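Local coordinates for protein tubulin-binding cofactor A (Leishmania major, PDB 4CQI) that probably acts early in the tubulin folding pathway, binding beta-tubulin and helping to hold it in a quasi-native state before microtubule assembly, at residues R37-L42 with N86-S91; P23-L28 with V106-L111. All blocks are in the same frame, centred on the assembly; numbering follows the deposited sequence.

Contact 1 (R37-L42 with N86-S91)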
loop_
_atom_site.group_PDB
_atom_site.type_symbol
_atom_site.label_atom_id
_atom_site.label_comp_id
_atom_site.label_asym_id
_atom_site.label_seq_id
_atom_site.Cartn_x
_atom_site.Cartn_y
_atom_site.Cartn_z
ATOM N N ARG A 37 5.874 -2.624 -0.848
ATOM C CA ARG A 37 5.900 -1.155 -0.527
ATOM C C ARG A 37 4.510 -0.513 -0.518
ATOM O O ARG A 37 4.223 0.244 0.398
ATOM C CB ARG A 37 6.867 -0.384 -1.426
ATOM C CG ARG A 37 8.297 -0.407 -0.913
ATOM C CD ARG A 37 9.190 0.494 -1.723
ATOM N NE ARG A 37 9.220 0.062 -3.104
ATOM C CZ ARG A 37 10.134 -0.767 -3.600
ATOM N NH1 ARG A 37 11.102 -1.234 -2.824
ATOM N NH2 ARG A 37 10.078 -1.105 -4.864
ATOM N N THR A 38 3.633 -0.836 -1.472
ATOM C CA THR A 38 2.272 -0.295 -1.450
ATOM C C THR A 38 1.511 -0.766 -0.212
ATOM O O THR A 38 0.663 -0.050 0.322
ATOM C CB THR A 38 1.452 -0.617 -2.715
ATOM O OG1 THR A 38 1.141 -2.027 -2.755
ATOM C CG2 THR A 38 2.213 -0.223 -4.002
ATOM N N ILE A 39 1.787 -1.977 0.262
ATOM C CA ILE A 39 1.075 -2.448 1.441
ATOM C C ILE A 39 1.535 -1.673 2.701
ATOM O O ILE A 39 0.712 -1.265 3.517
ATOM C CB ILE A 39 1.200 -3.967 1.596
ATOM C CG1 ILE A 39 0.565 -4.639 0.389
ATOM C CG2 ILE A 39 0.540 -4.473 2.870
ATOM C CD1 ILE A 39 0.910 -6.104 0.259
ATOM N N LYS A 40 2.852 -1.477 2.848
ATOM C CA LYS A 40 3.378 -0.716 3.964
ATOM C C LYS A 40 2.851 0.727 3.899
ATOM O O LYS A 40 2.446 1.294 4.930
ATOM C CB LYS A 40 4.915 -0.752 3.975
ATOM C CG LYS A 40 5.535 -2.149 4.075
ATOM C CD LYS A 40 5.152 -2.874 5.351
ATOM C CE LYS A 40 6.175 -3.972 5.685
ATOM N NZ LYS A 40 5.735 -4.854 6.816
ATOM N N ASP A 41 2.783 1.284 2.693
ATOM C CA ASP A 41 2.189 2.633 2.508
ATOM C C ASP A 41 0.802 2.741 3.114
ATOM O O ASP A 41 0.475 3.745 3.761
ATOM C CB ASP A 41 2.164 3.086 1.020
ATOM C CG ASP A 41 3.559 3.394 0.444
ATOM O OD1 ASP A 41 4.505 3.588 1.238
ATOM O OD2 ASP A 41 3.703 3.399 -0.805
ATOM N N LEU A 42 -0.049 1.751 2.864
ATOM C CA LEU A 42 -1.402 1.827 3.393
ATOM C C LEU A 42 -1.357 1.751 4.926
ATOM O O LEU A 42 -2.084 2.467 5.612
ATOM C CB LEU A 42 -2.262 0.707 2.823
ATOM C CG LEU A 42 -3.646 0.562 3.407
ATOM C CD1 LEU A 42 -4.499 1.838 3.215
ATOM C CD2 LEU A 42 -4.308 -0.699 2.839
ATOM N N ASN A 86 -6.141 1.603 -3.709
ATOM C CA ASN A 86 -6.192 1.482 -5.194
ATOM C C ASN A 86 -4.820 1.081 -5.764
ATOM O O ASN A 86 -4.746 0.252 -6.689
ATOM C CB ASN A 86 -6.724 2.766 -5.832
ATOM C CG ASN A 86 -8.144 3.080 -5.402
ATOM O OD1 ASN A 86 -8.872 2.167 -4.966
ATOM N ND2 ASN A 86 -8.549 4.396 -5.475
ATOM N N ARG A 87 -3.756 1.632 -5.179
ATOM C CA ARG A 87 -2.398 1.274 -5.566
ATOM C C ARG A 87 -2.050 -0.155 -5.232
ATOM O O ARG A 87 -1.387 -0.829 -6.031
ATOM C CB ARG A 87 -1.342 2.244 -4.985
ATOM C CG ARG A 87 -1.439 3.690 -5.466
ATOM C CD ARG A 87 -0.557 4.603 -4.619
ATOM N NE ARG A 87 0.877 4.297 -4.786
ATOM C CZ ARG A 87 1.698 3.855 -3.840
ATOM N NH1 ARG A 87 1.289 3.659 -2.576
ATOM N NH2 ARG A 87 2.969 3.641 -4.167
ATOM N N ILE A 88 -2.482 -0.663 -4.077
ATOM C CA ILE A 88 -2.267 -2.065 -3.745
ATOM C C ILE A 88 -2.952 -2.921 -4.763
ATOM O O ILE A 88 -2.348 -3.837 -5.333
ATOM C CB ILE A 88 -2.797 -2.462 -2.352
ATOM C CG1 ILE A 88 -1.955 -1.797 -1.248
ATOM C CG2 ILE A 88 -2.762 -3.983 -2.179
ATOM C CD1 ILE A 88 -2.651 -1.799 0.132
ATOM N N MET A 89 -4.238 -2.632 -5.023
ATOM C CA MET A 89 -4.967 -3.454 -5.976
ATOM C C MET A 89 -4.379 -3.430 -7.381
ATOM O O MET A 89 -4.362 -4.468 -8.028
ATOM C CB MET A 89 -6.449 -3.090 -5.972
ATOM C CG MET A 89 -7.150 -3.329 -4.656
ATOM S SD MET A 89 -7.308 -5.071 -4.209
ATOM C CE MET A 89 -5.781 -5.470 -3.482
ATOM N N ALA A 90 -3.896 -2.290 -7.846
ATOM C CA ALA A 90 -3.294 -2.200 -9.178
ATOM C C ALA A 90 -1.998 -3.030 -9.238
ATOM O O ALA A 90 -1.727 -3.724 -10.242
ATOM C CB ALA A 90 -3.028 -0.735 -9.575
ATOM N N SER A 91 -1.258 -3.022 -8.138
ATOM C CA SER A 91 -0.017 -3.803 -8.023
ATOM C C SER A 91 -0.285 -5.315 -7.948
ATOM O O SER A 91 0.449 -6.131 -8.548
ATOM C CB SER A 91 0.776 -3.271 -6.805
ATOM O OG SER A 91 2.007 -3.953 -6.677
HETATM O O HOH W 1 4.949 2.640 -2.970
#

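Contact 2 (P23-L28 with V106-L111)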
loop_
_atom_site.group_PDB
_atom_site.type_symbol
_atom_site.label_atom_id
_atom_site.label_comp_id
_atom_site.label_asym_id
_atom_site.label_seq_id
_atom_site.Cartn_x
_atom_site.Cartn_y
_atom_site.Cartn_z
ATOM N N PRO A 23 15.694 -13.105 -16.597
ATOM C CA PRO A 23 15.001 -11.801 -16.642
ATOM C C PRO A 23 13.591 -11.869 -16.065
ATOM O O PRO A 23 13.131 -10.870 -15.487
ATOM C CB PRO A 23 14.979 -11.448 -18.132
ATOM C CG PRO A 23 15.149 -12.750 -18.835
ATOM C CD PRO A 23 15.954 -13.645 -17.950
ATOM N N ASN A 24 12.916 -13.016 -16.192
ATOM C CA ASN A 24 11.591 -13.161 -15.596
ATOM C C ASN A 24 11.644 -13.217 -14.063
ATOM O O ASN A 24 10.729 -12.747 -13.368
ATOM C CB ASN A 24 10.818 -14.351 -16.149
ATOM C CG ASN A 24 11.545 -15.679 -16.002
ATOM O OD1 ASN A 24 12.779 -15.733 -15.828
ATOM N ND2 ASN A 24 10.774 -16.769 -16.108
ATOM N N GLU A 25 12.731 -13.785 -13.532
ATOM C CA GLU A 25 12.946 -13.850 -12.082
ATOM C C GLU A 25 13.145 -12.441 -11.556
ATOM O O GLU A 25 12.576 -12.059 -10.534
ATOM C CB GLU A 25 14.180 -14.726 -11.741
ATOM C CG GLU A 25 14.409 -14.903 -10.244
ATOM C CD GLU A 25 15.609 -15.778 -9.859
ATOM O OE1 GLU A 25 16.575 -15.948 -10.648
ATOM O OE2 GLU A 25 15.589 -16.272 -8.718
ATOM N N LYS A 26 13.976 -11.675 -12.261
ATOM C CA LYS A 26 14.328 -10.308 -11.876
ATOM C C LYS A 26 13.084 -9.402 -11.866
ATOM O O LYS A 26 12.865 -8.592 -10.924
ATOM C CB LYS A 26 15.381 -9.743 -12.841
ATOM C CG LYS A 26 15.760 -8.294 -12.591
ATOM C CD LYS A 26 16.523 -7.672 -13.759
ATOM C CE LYS A 26 16.732 -6.168 -13.563
ATOM N NZ LYS A 26 17.986 -5.864 -12.800
ATOM N N THR A 27 12.275 -9.528 -12.911
ATOM C CA THR A 27 11.028 -8.742 -13.026
ATOM C C THR A 27 10.054 -9.126 -11.912
ATOM O O THR A 27 9.447 -8.236 -11.258
ATOM C CB THR A 27 10.426 -8.926 -14.423
ATOM O OG1 THR A 27 11.334 -8.324 -15.369
ATOM C CG2 THR A 27 9.067 -8.281 -14.539
ATOM N N LEU A 28 9.896 -10.424 -11.683
ATOM C CA LEU A 28 9.019 -10.890 -10.596
ATOM C C LEU A 28 9.415 -10.298 -9.242
ATOM O O LEU A 28 8.562 -9.846 -8.467
ATOM C CB LEU A 28 8.964 -12.407 -10.530
ATOM C CG LEU A 28 8.000 -13.074 -9.560
ATOM C CD1 LEU A 28 6.567 -12.551 -9.725
ATOM C CD2 LEU A 28 8.032 -14.613 -9.702
ATOM N N VAL A 106 8.861 -19.166 -13.923
ATOM C CA VAL A 106 9.885 -18.961 -12.930
ATOM C C VAL A 106 10.025 -20.309 -12.179
ATOM O O VAL A 106 9.025 -20.978 -11.870
ATOM C CB VAL A 106 9.571 -17.751 -12.005
ATOM C CG1 VAL A 106 10.473 -17.783 -10.779
ATOM C CG2 VAL A 106 9.769 -16.448 -12.796
ATOM N N SER A 107 11.261 -20.746 -11.976
ATOM C CA SER A 107 11.507 -22.061 -11.343
ATOM C C SER A 107 11.798 -21.910 -9.848
ATOM O O SER A 107 11.787 -22.900 -9.096
ATOM C CB SER A 107 12.668 -22.790 -12.022
ATOM O OG SER A 107 13.833 -21.979 -12.039
ATOM N N ASN A 108 12.073 -20.674 -9.431
ATOM C CA ASN A 108 12.377 -20.384 -8.035
ATOM C C ASN A 108 11.123 -20.490 -7.190
ATOM O O ASN A 108 10.330 -19.542 -7.100
ATOM C CB ASN A 108 13.004 -19.012 -7.939
ATOM C CG ASN A 108 13.393 -18.648 -6.524
ATOM O OD1 ASN A 108 12.868 -19.211 -5.565
ATOM N ND2 ASN A 108 14.270 -17.687 -6.395
ATOM N N GLU A 109 10.946 -21.656 -6.577
ATOM C CA GLU A 109 9.815 -21.950 -5.724
ATOM C C GLU A 109 9.581 -20.959 -4.551
ATOM O O GLU A 109 8.440 -20.643 -4.219
ATOM C CB GLU A 109 10.032 -23.358 -5.157
ATOM C CG GLU A 109 9.101 -23.855 -4.075
ATOM C CD GLU A 109 9.575 -25.205 -3.485
ATOM O OE1 GLU A 109 10.060 -26.086 -4.241
ATOM O OE2 GLU A 109 9.466 -25.385 -2.253
ATOM N N GLU A 110 10.646 -20.535 -3.889
ATOM C CA GLU A 110 10.520 -19.606 -2.754
ATOM C C GLU A 110 10.066 -18.195 -3.197
ATOM O O GLU A 110 9.296 -17.533 -2.464
ATOM C CB GLU A 110 11.828 -19.515 -1.950
ATOM C CG GLU A 110 12.056 -20.764 -1.077
ATOM C CD GLU A 110 12.527 -21.964 -1.870
ATOM O OE1 GLU A 110 13.177 -21.751 -2.915
ATOM O OE2 GLU A 110 12.254 -23.123 -1.444
ATOM N N LEU A 111 10.523 -17.740 -4.368
ATOM C CA LEU A 111 10.040 -16.458 -4.934
ATOM C C LEU A 111 8.578 -16.549 -5.337
ATOM O O LEU A 111 7.809 -15.604 -5.108
ATOM C CB LEU A 111 10.869 -16.013 -6.141
ATOM C CG LEU A 111 10.514 -14.686 -6.819
ATOM C CD1 LEU A 111 10.491 -13.514 -5.858
ATOM C CD2 LEU A 111 11.500 -14.414 -7.940
#

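Contact 1 (R37-L42 with N86-S91)
Thr-38 and Ile-88 meet at the heart of this pairing, their CA atoms 5.4 Å apart where two long helices of an antiparallel three-helix bundle, the fold of tubulin-binding cofactor A, run side by side. The axes of 37-42 and 86-91 lie 8.8 Å apart and point in nearly opposite directions, at 163°. Thr-38 points at the facing helix and touches it with both branches. Its OG1 sits 3.5 Å from Ile-88 CG1, and the hydroxyl is hydrogen-bonded to Leu-35 O, one turn back on its own helix. Its methyl, CG2, lies over one face of the Arg-87 guanidinium, 3.9 Å from NH2 and displaced toward the rim.

Ile-88 reaches inward by its longer branch, CG1 being anti to the carbonyl carbon (chi1 -69°). This CG1 meets CG1 of Ile-39, and CD1 beyond it meets Leu-42; the Ile-88 side chain crosses each at about a right angle. Leu-42 also packs against Ala-125 of the third helix. The fit is tight, Leu-42 CD2 to Ile-88 CD1 being 3.4 Å.

Toward the partly exposed margin, Arg-87 bends at chi3 to set its guanidinium nearly coplanar with the Asp-41 carboxylate, 29° apart. Its NH2 makes a weak bond to Asp-41 OD2. The stronger arm of the salt bridge runs 3.0 Å from Arg-87 NH1 to the anti lone pair of Asp-41 OD2.

Contact 2 (P23-L28 with V106-L111)
Leu-28, Val-106 and Leu-111 form the apolar side of this contact, in which the first turn of helix 23-62 meets the loop before helix 109-125 and that helix's first turn. The two leucines lie alongside each other, pointing opposite ways, with Leu-28 CD2 resting 3.8 Å from Leu-111 CG. The same methyl, CD2 of Leu-28, lies 4.0 Å from Val-106 CG2. That valine branch also reaches Asn-24, 3.5 Å from its ND2, and Leu-111 CD2 packs at 3.7 Å against CG of Glu-25.

Beside this apolar patch runs one polar link. Glu-25 is extended, CG anti to the backbone N (chi1 -176°), which carries its carboxylate across to Asn-108. Asn-108 ND2 gives a nearly straight hydrogen bond of 3.0 Å to Glu-25 OE2, with an N-H...O angle of 174°; the acceptor lies in the amide plane, while the carboxylate is turned steeply to it.

The contact illustrates how one asparagine can serve both a helix start and a tertiary contact at the end of an antiparallel three-helix bundle. Asn-108 is the N-cap of helix 109-125: its OD1 accepts from Leu-111 N at 3.0 Å, the donor approaching from above the carbonyl plane. Bonded through both ND2 and OD1, the amide is probably limited in its rotation.

Further out, in the Glu-25 conformer described, OE2 also takes a salt bridge from Arg-29, and Asn-24 ND2 is hydrogen-bonded to Glu-102 O. Helix 67-100 packs on this end too, with Leu-95 and Leu-99 against Leu-28 and Tyr-98 against Asn-24.

Both contacts draw on helix 23-62, which pairs with helix 67-100 in contact 1 and with the start of helix 109-125 in contact 2. Their centres are 21 Å apart and their nearest atoms about 9 Å, with no direct touch. The centre of contact 1 is about 3 Å from the centre of the chain, whereas that of contact 2 is about 22 Å from it, at one end of the bundle. Along the sequence contact 1 is nested within the loop that contact 2 closes. A bound glycerol, probably from the crystallisation liquor, approaches the Ile-39 side chain to about 4 Å and makes a weak hydrogen bond with Lys-40 NZ, next to contact 1.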